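Local atomic coordinates of RNA-dependent RNA polymerase (Toscana virus, PDB entry 6QW5), a protein that probably replicates and transcribes the viral RNA genome, its N-terminal region acting as a metal-dependent cap-snatching endonuclease. Residues A[77-82]-A[126-131]; A[93-98]-A[108-113]. One frame throughout, in Å; residues are numbered along the deposited sequence.

In the fold
Contact 1 joins helix 77-82 to strand 124-131 at a manganese ion, close to the centre of the chain; contact 2 pins the start of helix 94-98 to the loop that leads into strand 115-118. Their centres are 18 Å apart. Along the chain contact 2 is nested within the excursion that contact 1 closes, and the helices 77-82 and 94-98 follow one another. Pro113 links the two physically: its CA lies 3.3 Å from Glu128 OE1, and it directly precedes the manganese ligand Asp114. The packed loop of contact 2 thus runs straight into the metal site of contact 1, consistent with a PD-(D/E)XK-type endonuclease core.

Contact 1. Residues A[77-82]-A[126-131]; sequences FKHDFT and VVEFTT. With MN (manganese (II) ion), chain C; XI7 (2-4-dioxo-4-phenylbutanoic acid), chain E.
The carbonyl oxygen of Phe129 lies 2.1 Å from manganese, and His79 NE2 reaches the same ion from the helix at 2.2 Å. Glu128 OE2 binds at 2.2 Å on the side opposite NE2, its chain bent at chi2 (64°) to bring the carboxylate round to the metal. The inhibitor 2,4-dioxo-4-phenylbutanoic acid chelates through O8 and O11, closing a five-membered ring, and O8 stands roughly opposite Phe129 O. With Asp114 OD2, six ligands surround the ion. The short separation of His79 NE2 from Phe129 O, 3.0 Å at the imidazole edge, is therefore a consequence of shared coordination and not a hydrogen bond. His79 CG is anti to the backbone N (chi1 174°), which carries the imidazole out from the helix to the strand. Its other nitrogen fixes the rotation of the ring: ND1 donates to Asp80 OD1 at 3.2 Å, with the acceptor in the ring plane but met from above the carboxylate plane. Thr90 OG1 also bonds Asp80 OD1, a second-shell tie on a residue that positions a metal ligand. Apolar packing is slight; Thr131 CG2 approaches His79 CA at 4.1 Å. A second manganese lies about 4 Å from the His79 side chain, consistent with two-metal phosphodiester cleavage. The short segment axes pass 8.4 Å apart at 122°, so the helix crosses the strand end. Strand 124-131 pairs with 115-118 and 163-171, helix 136-157 packs against Glu128 and Thr130, and helix 183-205 touches Phe81, Thr82 and Thr131.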
ATOM      1  N   PHE A  77       7.176  -9.706   0.988  1.00 35.79           N
ATOM      2  CA  PHE A  77       8.234  -8.711   1.135  1.00 30.49           C
ATOM      3  C   PHE A  77       8.178  -7.664   0.025  1.00 21.91           C
ATOM      4  O   PHE A  77       8.215  -6.456   0.293  1.00 24.98           O
ATOM      5  CB  PHE A  77       9.605  -9.396   1.153  1.00 33.08           C
ATOM      6  CG  PHE A  77      10.737  -8.444   0.947  1.00 29.01           C
ATOM      7  CD1 PHE A  77      11.174  -7.647   1.992  1.00 36.20           C
ATOM      8  CD2 PHE A  77      11.332  -8.305  -0.297  1.00 35.11           C
ATOM      9  CE1 PHE A  77      12.201  -6.740   1.808  1.00 36.37           C
ATOM     10  CE2 PHE A  77      12.354  -7.392  -0.489  1.00 26.39           C
ATOM     11  CZ  PHE A  77      12.786  -6.610   0.563  1.00 30.06           C
ATOM     12  N   LYS A  78       8.103  -8.109  -1.229  1.00 19.45           N
ATOM     13  CA  LYS A  78       8.082  -7.174  -2.353  1.00 29.97           C
ATOM     14  C   LYS A  78       6.939  -6.170  -2.221  1.00 24.03           C
ATOM     15  O   LYS A  78       7.136  -4.956  -2.345  1.00 15.93           O
ATOM     16  CB  LYS A  78       7.960  -7.956  -3.651  1.00 21.77           C
ATOM     17  CG  LYS A  78       8.252  -7.162  -4.892  1.00 25.20           C
ATOM     18  CD  LYS A  78       7.788  -7.925  -6.121  1.00 40.15           C
ATOM     19  CE  LYS A  78       8.301  -9.360  -6.117  1.00 49.96           C
ATOM     20  NZ  LYS A  78       8.102 -10.044  -7.432  1.00 46.02           N
ATOM     21  N   HIS A  79       5.735  -6.676  -1.971  1.00 24.72           N
ATOM     22  CA  HIS A  79       4.568  -5.834  -1.745  1.00 20.48           C
ATOM     23  C   HIS A  79       4.780  -4.940  -0.525  1.00 20.34           C
ATOM     24  O   HIS A  79       4.641  -3.717  -0.606  1.00 15.29           O
ATOM     25  CB  HIS A  79       3.354  -6.760  -1.598  1.00 15.95           C
ATOM     26  CG  HIS A  79       2.069  -6.087  -1.227  1.00 22.47           C
ATOM     27  ND1 HIS A  79       1.753  -5.748   0.073  1.00 20.58           N
ATOM     28  CD2 HIS A  79       0.984  -5.768  -1.973  1.00 15.57           C
ATOM     29  CE1 HIS A  79       0.542  -5.217   0.106  1.00 19.09           C
ATOM     30  NE2 HIS A  79       0.052  -5.219  -1.123  1.00 16.61           N
ATOM     31  N   ASP A  80       5.208  -5.520   0.592  1.00 18.24           N
ATOM     32  CA  ASP A  80       5.251  -4.747   1.830  1.00 27.33           C
ATOM     33  C   ASP A  80       6.450  -3.799   1.906  1.00 20.51           C
ATOM     34  O   ASP A  80       6.308  -2.673   2.398  1.00 27.49           O
ATOM     35  CB  ASP A  80       5.226  -5.689   3.024  1.00 28.03           C
ATOM     36  CG  ASP A  80       3.875  -6.362   3.187  1.00 39.55           C
ATOM     37  OD1 ASP A  80       2.826  -5.675   3.042  1.00 34.06           O
ATOM     38  OD2 ASP A  80       3.869  -7.579   3.440  1.00 43.61           O
ATOM     39  N   PHE A  81       7.624  -4.201   1.416  1.00 22.60           N
ATOM     40  CA  PHE A  81       8.738  -3.253   1.385  1.00 21.65           C
ATOM     41  C   PHE A  81       8.416  -2.045   0.516  1.00 16.65           C
ATOM     42  O   PHE A  81       8.770  -0.908   0.860  1.00 20.63           O
ATOM     43  CB  PHE A  81      10.020  -3.913   0.880  1.00 25.57           C
ATOM     44  CG  PHE A  81      11.199  -2.974   0.867  1.00 25.54           C
ATOM     45  CD1 PHE A  81      11.959  -2.786   2.011  1.00 31.70           C
ATOM     46  CD2 PHE A  81      11.512  -2.237  -0.265  1.00 23.95           C
ATOM     47  CE1 PHE A  81      13.033  -1.905   2.018  1.00 31.89           C
ATOM     48  CE2 PHE A  81      12.578  -1.349  -0.266  1.00 24.13           C
ATOM     49  CZ  PHE A  81      13.345  -1.186   0.880  1.00 26.84           C
ATOM     50  N   THR A  82       7.760  -2.270  -0.624  1.00 17.67           N
ATOM     51  CA  THR A  82       7.466  -1.175  -1.547  1.00 13.14           C
ATOM     52  C   THR A  82       6.656  -0.071  -0.877  1.00 18.76           C
ATOM     53  O   THR A  82       6.947   1.123  -1.040  1.00 13.98           O
ATOM     54  CB  THR A  82       6.709  -1.723  -2.757  1.00 19.03           C
ATOM     55  OG1 THR A  82       7.575  -2.591  -3.501  1.00 17.38           O
ATOM     56  CG2 THR A  82       6.207  -0.592  -3.633  1.00 13.39           C
ATOM     57  N   VAL A 126     -10.590   3.104   2.439  1.00 10.81           N
ATOM     58  CA  VAL A 126     -10.072   1.772   2.163  1.00 11.64           C
ATOM     59  C   VAL A 126      -8.967   1.921   1.129  1.00 10.47           C
ATOM     60  O   VAL A 126      -9.171   2.566   0.095  1.00  8.69           O
ATOM     61  CB  VAL A 126     -11.191   0.829   1.685  1.00 12.50           C
ATOM     62  CG1 VAL A 126     -10.610  -0.521   1.247  1.00 11.94           C
ATOM     63  CG2 VAL A 126     -12.215   0.626   2.800  1.00  8.90           C
ATOM     64  N   VAL A 127      -7.777   1.378   1.430  1.00 10.92           N
ATOM     65  CA  VAL A 127      -6.601   1.513   0.564  1.00 10.81           C
ATOM     66  C   VAL A 127      -6.057   0.124   0.224  1.00 12.62           C
ATOM     67  O   VAL A 127      -5.822  -0.693   1.121  1.00 12.29           O
ATOM     68  CB  VAL A 127      -5.488   2.364   1.211  1.00 11.92           C
ATOM     69  CG1 VAL A 127      -4.379   2.664   0.182  1.00 17.28           C
ATOM     70  CG2 VAL A 127      -6.035   3.671   1.807  1.00 13.08           C
ATOM     71  N   GLU A 128      -5.844  -0.147  -1.061  1.00  9.39           N
ATOM     72  CA  GLU A 128      -5.228  -1.404  -1.469  1.00 12.98           C
ATOM     73  C   GLU A 128      -4.003  -1.107  -2.317  1.00 12.50           C
ATOM     74  O   GLU A 128      -4.056  -0.258  -3.208  1.00 10.14           O
ATOM     75  CB  GLU A 128      -6.195  -2.304  -2.234  1.00  9.45           C
ATOM     76  CG  GLU A 128      -5.575  -3.646  -2.700  1.00 15.81           C
ATOM     77  CD  GLU A 128      -5.143  -4.564  -1.556  1.00 13.81           C
ATOM     78  OE1 GLU A 128      -5.647  -4.414  -0.424  1.00 13.09           O
ATOM     79  OE2 GLU A 128      -4.298  -5.451  -1.789  1.00 15.26           O
ATOM     80  N   PHE A 129      -2.901  -1.780  -1.997  1.00 10.89           N
ATOM     81  CA  PHE A 129      -1.652  -1.718  -2.741  1.00 12.92           C
ATOM     82  C   PHE A 129      -1.482  -2.976  -3.584  1.00 12.67           C
ATOM     83  O   PHE A 129      -1.859  -4.082  -3.181  1.00 13.96           O
ATOM     84  CB  PHE A 129      -0.440  -1.608  -1.809  1.00 10.33           C
ATOM     85  CG  PHE A 129      -0.561  -0.551  -0.740  1.00 14.95           C
ATOM     86  CD1 PHE A 129      -0.824   0.767  -1.074  1.00 13.86           C
ATOM     87  CD2 PHE A 129      -0.370  -0.879   0.603  1.00 17.60           C
ATOM     88  CE1 PHE A 129      -0.915   1.740  -0.100  1.00 15.25           C
ATOM     89  CE2 PHE A 129      -0.468   0.090   1.588  1.00 14.51           C
ATOM     90  CZ  PHE A 129      -0.737   1.402   1.233  1.00 18.47           C
ATOM     91  N   THR A 130      -0.831  -2.812  -4.726  1.00 13.37           N
ATOM     92  CA  THR A 130      -0.516  -3.967  -5.544  1.00 12.69           C
ATOM     93  C   THR A 130       0.695  -3.616  -6.401  1.00 13.04           C
ATOM     94  O   THR A 130       1.062  -2.450  -6.531  1.00 11.58           O
ATOM     95  CB  THR A 130      -1.740  -4.385  -6.385  1.00 13.02           C
ATOM     96  OG1 THR A 130      -1.506  -5.653  -7.003  1.00 23.94           O
ATOM     97  CG2 THR A 130      -2.054  -3.348  -7.434  1.00 13.32           C
ATOM     98  N   THR A 131       1.345  -4.646  -6.927  1.00 15.93           N
ATOM     99  CA  THR A 131       2.535  -4.508  -7.759  1.00 18.15           C
ATOM    100  C   THR A 131       2.363  -5.372  -9.001  1.00 15.38           C
ATOM    101  O   THR A 131       1.544  -6.289  -9.022  1.00 21.82           O
ATOM    102  CB  THR A 131       3.816  -4.953  -7.014  1.00 18.21           C
ATOM    103  OG1 THR A 131       3.900  -6.389  -7.023  1.00 21.44           O
ATOM    104  CG2 THR A 131       3.806  -4.488  -5.574  1.00 20.63           C
TER
HETATM  105 MN    MN C 301      -2.115  -5.391  -1.534  1.00 15.26          MN
HETATM  106  O8  XI7 E 303      -2.305  -7.093  -0.306  1.00 16.83           O
HETATM  107  C9  XI7 E 303      -2.170  -8.183  -1.094  1.00 22.00           C
HETATM  108  C10 XI7 E 303      -1.957  -8.047  -2.445  1.00 23.35           C
HETATM  109  O11 XI7 E 303      -1.831  -6.932  -3.031  1.00 20.04           O
HETATM  110  O10 XI7 E 303      -1.907  -9.074  -3.164  1.00 28.94           O
HETATM  111  C8  XI7 E 303      -2.243  -9.441  -0.571  1.00 21.43           C
HETATM  112  C7  XI7 E 303      -2.484  -9.821   0.850  1.00 27.52           C
HETATM  113  C1  XI7 E 303      -2.390 -11.288   1.239  1.00 34.41           C
HETATM  114  C6  XI7 E 303      -2.182 -12.259   0.240  1.00 34.10           C
HETATM  115  C5  XI7 E 303      -2.093 -13.625   0.554  1.00 37.47           C
HETATM  116  C4  XI7 E 303      -2.216 -14.049   1.882  1.00 32.11           C
HETATM  117  C3  XI7 E 303      -2.429 -13.080   2.881  1.00 39.15           C
HETATM  118  C2  XI7 E 303      -2.516 -11.710   2.561  1.00 29.96           C
HETATM  119  O14 XI7 E 303      -2.920  -9.052   1.720  1.00 28.91           O

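Contact 2. Residues A[93-98]-A[108-113]; sequences KFVEVF and SDFQSP
Phe94 N donates to Gln111 O at 3.1 Å, and the next amide, Val95 N, donates to Asp109 O at 2.9 Å; two successive N-H groups at the start of helix 94-98 are thus taken up by loop carbonyls. Lys93 CA adds a CA-H...O contact to Gln111 O. Packing is tightest round the Phe94 ring. Pro113 CD sits 3.7 Å from Phe94 CE2 in an off-centre CH-pi contact, while Gln111 CB lies in plane at the ring edge, 3.8 Å from Phe94 CD2. By contrast, the other side is loose: Val95 CG1 meets Phe110 CD1 at 4.2 Å, Phe110 itself is exposed, and the aliphatic part of Lys93 merely passes along the loop, with CG 3.6 Å from Phe110 O. Asp109 turns its carboxylate elsewhere, to a salt bridge with Arg157 and a bond from Asp106 N. Beneath, Phe94 packs on Ala153 of helix 136-157, Ile116 of strand 115-118 and Val126 of strand 124-131, and Gln111 NE2 bonds Lys149 O of that same helix 136-157.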
ATOM      1  N   LYS A  93      -9.255  -6.374   8.633  1.00 20.39           N
ATOM      2  CA  LYS A  93     -10.527  -6.973   8.234  1.00 22.16           C
ATOM      3  C   LYS A  93     -11.690  -5.993   8.382  1.00 21.86           C
ATOM      4  O   LYS A  93     -11.746  -5.211   9.337  1.00 18.16           O
ATOM      5  CB  LYS A  93     -10.802  -8.232   9.054  1.00 22.59           C
ATOM      6  CG  LYS A  93     -10.016  -9.446   8.574  1.00 29.19           C
ATOM      7  CD  LYS A  93     -10.199 -10.639   9.499  1.00 32.03           C
ATOM      8  CE  LYS A  93      -8.984 -11.550   9.477  1.00 34.58           C
ATOM      9  NZ  LYS A  93      -8.651 -12.007   8.109  1.00 43.71           N
ATOM     10  N   PHE A  94     -12.631  -6.052   7.427  1.00 18.03           N
ATOM     11  CA  PHE A  94     -13.796  -5.163   7.463  1.00 17.39           C
ATOM     12  C   PHE A  94     -14.543  -5.254   8.781  1.00 13.86           C
ATOM     13  O   PHE A  94     -15.025  -4.241   9.298  1.00 15.76           O
ATOM     14  CB  PHE A  94     -14.754  -5.488   6.319  1.00 13.00           C
ATOM     15  CG  PHE A  94     -14.335  -4.910   5.001  1.00 14.55           C
ATOM     16  CD1 PHE A  94     -14.401  -3.550   4.777  1.00 14.35           C
ATOM     17  CD2 PHE A  94     -13.871  -5.730   3.985  1.00 16.31           C
ATOM     18  CE1 PHE A  94     -14.013  -3.012   3.555  1.00 18.86           C
ATOM     19  CE2 PHE A  94     -13.484  -5.202   2.765  1.00 13.07           C
ATOM     20  CZ  PHE A  94     -13.553  -3.848   2.551  1.00 16.63           C
ATOM     21  N   VAL A  95     -14.664  -6.466   9.334  1.00 17.40           N
ATOM     22  CA  VAL A  95     -15.468  -6.648  10.542  1.00 17.51           C
ATOM     23  C   VAL A  95     -14.864  -5.890  11.714  1.00 20.07           C
ATOM     24  O   VAL A  95     -15.578  -5.487  12.639  1.00 21.87           O
ATOM     25  CB  VAL A  95     -15.629  -8.150  10.859  1.00 22.57           C
ATOM     26  CG1 VAL A  95     -14.304  -8.760  11.367  1.00 20.10           C
ATOM     27  CG2 VAL A  95     -16.743  -8.363  11.875  1.00 26.50           C
ATOM     28  N   GLU A  96     -13.552  -5.651  11.685  1.00 19.22           N
ATOM     29  CA  GLU A  96     -12.912  -4.925  12.774  1.00 22.70           C
ATOM     30  C   GLU A  96     -13.353  -3.471  12.843  1.00 25.60           C
ATOM     31  O   GLU A  96     -13.268  -2.865  13.913  1.00 25.34           O
ATOM     32  CB  GLU A  96     -11.393  -4.998  12.629  1.00 23.39           C
ATOM     33  CG  GLU A  96     -10.832  -6.410  12.733  1.00 25.55           C
ATOM     34  CD  GLU A  96      -9.337  -6.438  12.466  1.00 35.17           C
ATOM     35  OE1 GLU A  96      -8.644  -5.516  12.940  1.00 34.56           O
ATOM     36  OE2 GLU A  96      -8.858  -7.365  11.769  1.00 39.32           O
ATOM     37  N   VAL A  97     -13.809  -2.901  11.730  1.00 21.26           N
ATOM     38  CA  VAL A  97     -14.209  -1.509  11.688  1.00 22.77           C
ATOM     39  C   VAL A  97     -15.720  -1.358  11.641  1.00 22.91           C
ATOM     40  O   VAL A  97     -16.251  -0.393  12.199  1.00 21.82           O
ATOM     41  CB  VAL A  97     -13.558  -0.805  10.476  1.00 21.01           C
ATOM     42  CG1 VAL A  97     -14.174   0.568  10.229  1.00 18.03           C
ATOM     43  CG2 VAL A  97     -12.037  -0.692  10.655  1.00 24.48           C
ATOM     44  N   PHE A  98     -16.425  -2.284  11.000  1.00 22.20           N
ATOM     45  CA  PHE A  98     -17.846  -2.133  10.752  1.00 22.54           C
ATOM     46  C   PHE A  98     -18.718  -3.085  11.554  1.00 21.62           C
ATOM     47  O   PHE A  98     -19.941  -2.959  11.495  1.00 33.63           O
ATOM     48  CB  PHE A  98     -18.142  -2.341   9.258  1.00 18.17           C
ATOM     49  CG  PHE A  98     -17.561  -1.272   8.365  1.00 20.43           C
ATOM     50  CD1 PHE A  98     -18.257  -0.098   8.113  1.00 15.03           C
ATOM     51  CD2 PHE A  98     -16.325  -1.457   7.771  1.00 12.74           C
ATOM     52  CE1 PHE A  98     -17.728   0.873   7.275  1.00 14.80           C
ATOM     53  CE2 PHE A  98     -15.784  -0.495   6.942  1.00 15.66           C
ATOM     54  CZ  PHE A  98     -16.476   0.671   6.695  1.00 14.89           C
ATOM     55  N   SER A 108     -17.443 -11.451   3.085  1.00 21.92           N
ATOM     56  CA  SER A 108     -17.056 -10.051   2.915  1.00 23.68           C
ATOM     57  C   SER A 108     -16.621  -9.416   4.236  1.00 17.75           C
ATOM     58  O   SER A 108     -15.767  -8.523   4.242  1.00 16.08           O
ATOM     59  CB  SER A 108     -18.207  -9.266   2.267  1.00 23.33           C
ATOM     60  OG  SER A 108     -19.317  -9.138   3.148  1.00 26.20           O
ATOM     61  N   ASP A 109     -17.172  -9.873   5.363  1.00 14.78           N
ATOM     62  CA  ASP A 109     -16.750  -9.371   6.668  1.00 19.66           C
ATOM     63  C   ASP A 109     -15.282  -9.656   6.956  1.00 18.04           C
ATOM     64  O   ASP A 109     -14.660  -8.938   7.745  1.00 17.95           O
ATOM     65  CB  ASP A 109     -17.607  -9.987   7.770  1.00 26.20           C
ATOM     66  CG  ASP A 109     -19.062  -9.601   7.657  1.00 24.26           C
ATOM     67  OD1 ASP A 109     -19.370  -8.388   7.736  1.00 20.92           O
ATOM     68  OD2 ASP A 109     -19.892 -10.514   7.495  1.00 23.12           O
ATOM     69  N   PHE A 110     -14.714 -10.692   6.344  1.00 16.79           N
ATOM     70  CA  PHE A 110     -13.361 -11.126   6.663  1.00 18.60           C
ATOM     71  C   PHE A 110     -12.358 -10.842   5.554  1.00 30.00           C
ATOM     72  O   PHE A 110     -11.190 -11.231   5.681  1.00 27.87           O
ATOM     73  CB  PHE A 110     -13.368 -12.617   7.021  1.00 24.15           C
ATOM     74  CG  PHE A 110     -14.391 -12.966   8.066  1.00 26.79           C
ATOM     75  CD1 PHE A 110     -14.283 -12.455   9.348  1.00 24.64           C
ATOM     76  CD2 PHE A 110     -15.490 -13.750   7.753  1.00 28.39           C
ATOM     77  CE1 PHE A 110     -15.229 -12.752  10.318  1.00 31.15           C
ATOM     78  CE2 PHE A 110     -16.447 -14.048   8.720  1.00 27.63           C
ATOM     79  CZ  PHE A 110     -16.312 -13.547  10.005  1.00 30.44           C
ATOM     80  N   GLN A 111     -12.776 -10.173   4.480  1.00 19.48           N
ATOM     81  CA  GLN A 111     -11.827  -9.566   3.558  1.00 21.35           C
ATOM     82  C   GLN A 111     -11.000  -8.511   4.278  1.00 18.77           C
ATOM     83  O   GLN A 111     -11.469  -7.850   5.207  1.00 13.95           O
ATOM     84  CB  GLN A 111     -12.558  -8.920   2.388  1.00 18.16           C
ATOM     85  CG  GLN A 111     -13.113  -9.902   1.389  1.00 24.10           C
ATOM     86  CD  GLN A 111     -13.541  -9.206   0.129  1.00 23.31           C
ATOM     87  OE1 GLN A 111     -14.571  -8.536   0.103  1.00 28.66           O
ATOM     88  NE2 GLN A 111     -12.743  -9.332  -0.920  1.00 20.42           N
ATOM     89  N   SER A 112      -9.757  -8.334   3.833  1.00 17.49           N
ATOM     90  CA  SER A 112      -8.827  -7.459   4.538  1.00 20.61           C
ATOM     91  C   SER A 112      -7.980  -6.688   3.528  1.00 15.30           C
ATOM     92  O   SER A 112      -6.904  -7.135   3.137  1.00 17.10           O
ATOM     93  CB  SER A 112      -7.930  -8.250   5.496  1.00 22.77           C
ATOM     94  OG  SER A 112      -7.420  -9.413   4.867  1.00 22.26           O
ATOM     95  N   PRO A 113      -8.460  -5.522   3.097  1.00 17.10           N
ATOM     96  CA  PRO A 113      -7.610  -4.658   2.259  1.00 12.13           C
ATOM     97  C   PRO A 113      -6.415  -4.173   3.067  1.00 12.54           C
ATOM     98  O   PRO A 113      -6.340  -4.349   4.284  1.00 12.79           O
ATOM     99  CB  PRO A 113      -8.539  -3.510   1.838  1.00 13.66           C
ATOM    100  CG  PRO A 113      -9.739  -3.602   2.745  1.00 17.73           C
ATOM    101  CD  PRO A 113      -9.801  -4.972   3.338  1.00 15.89           C
TER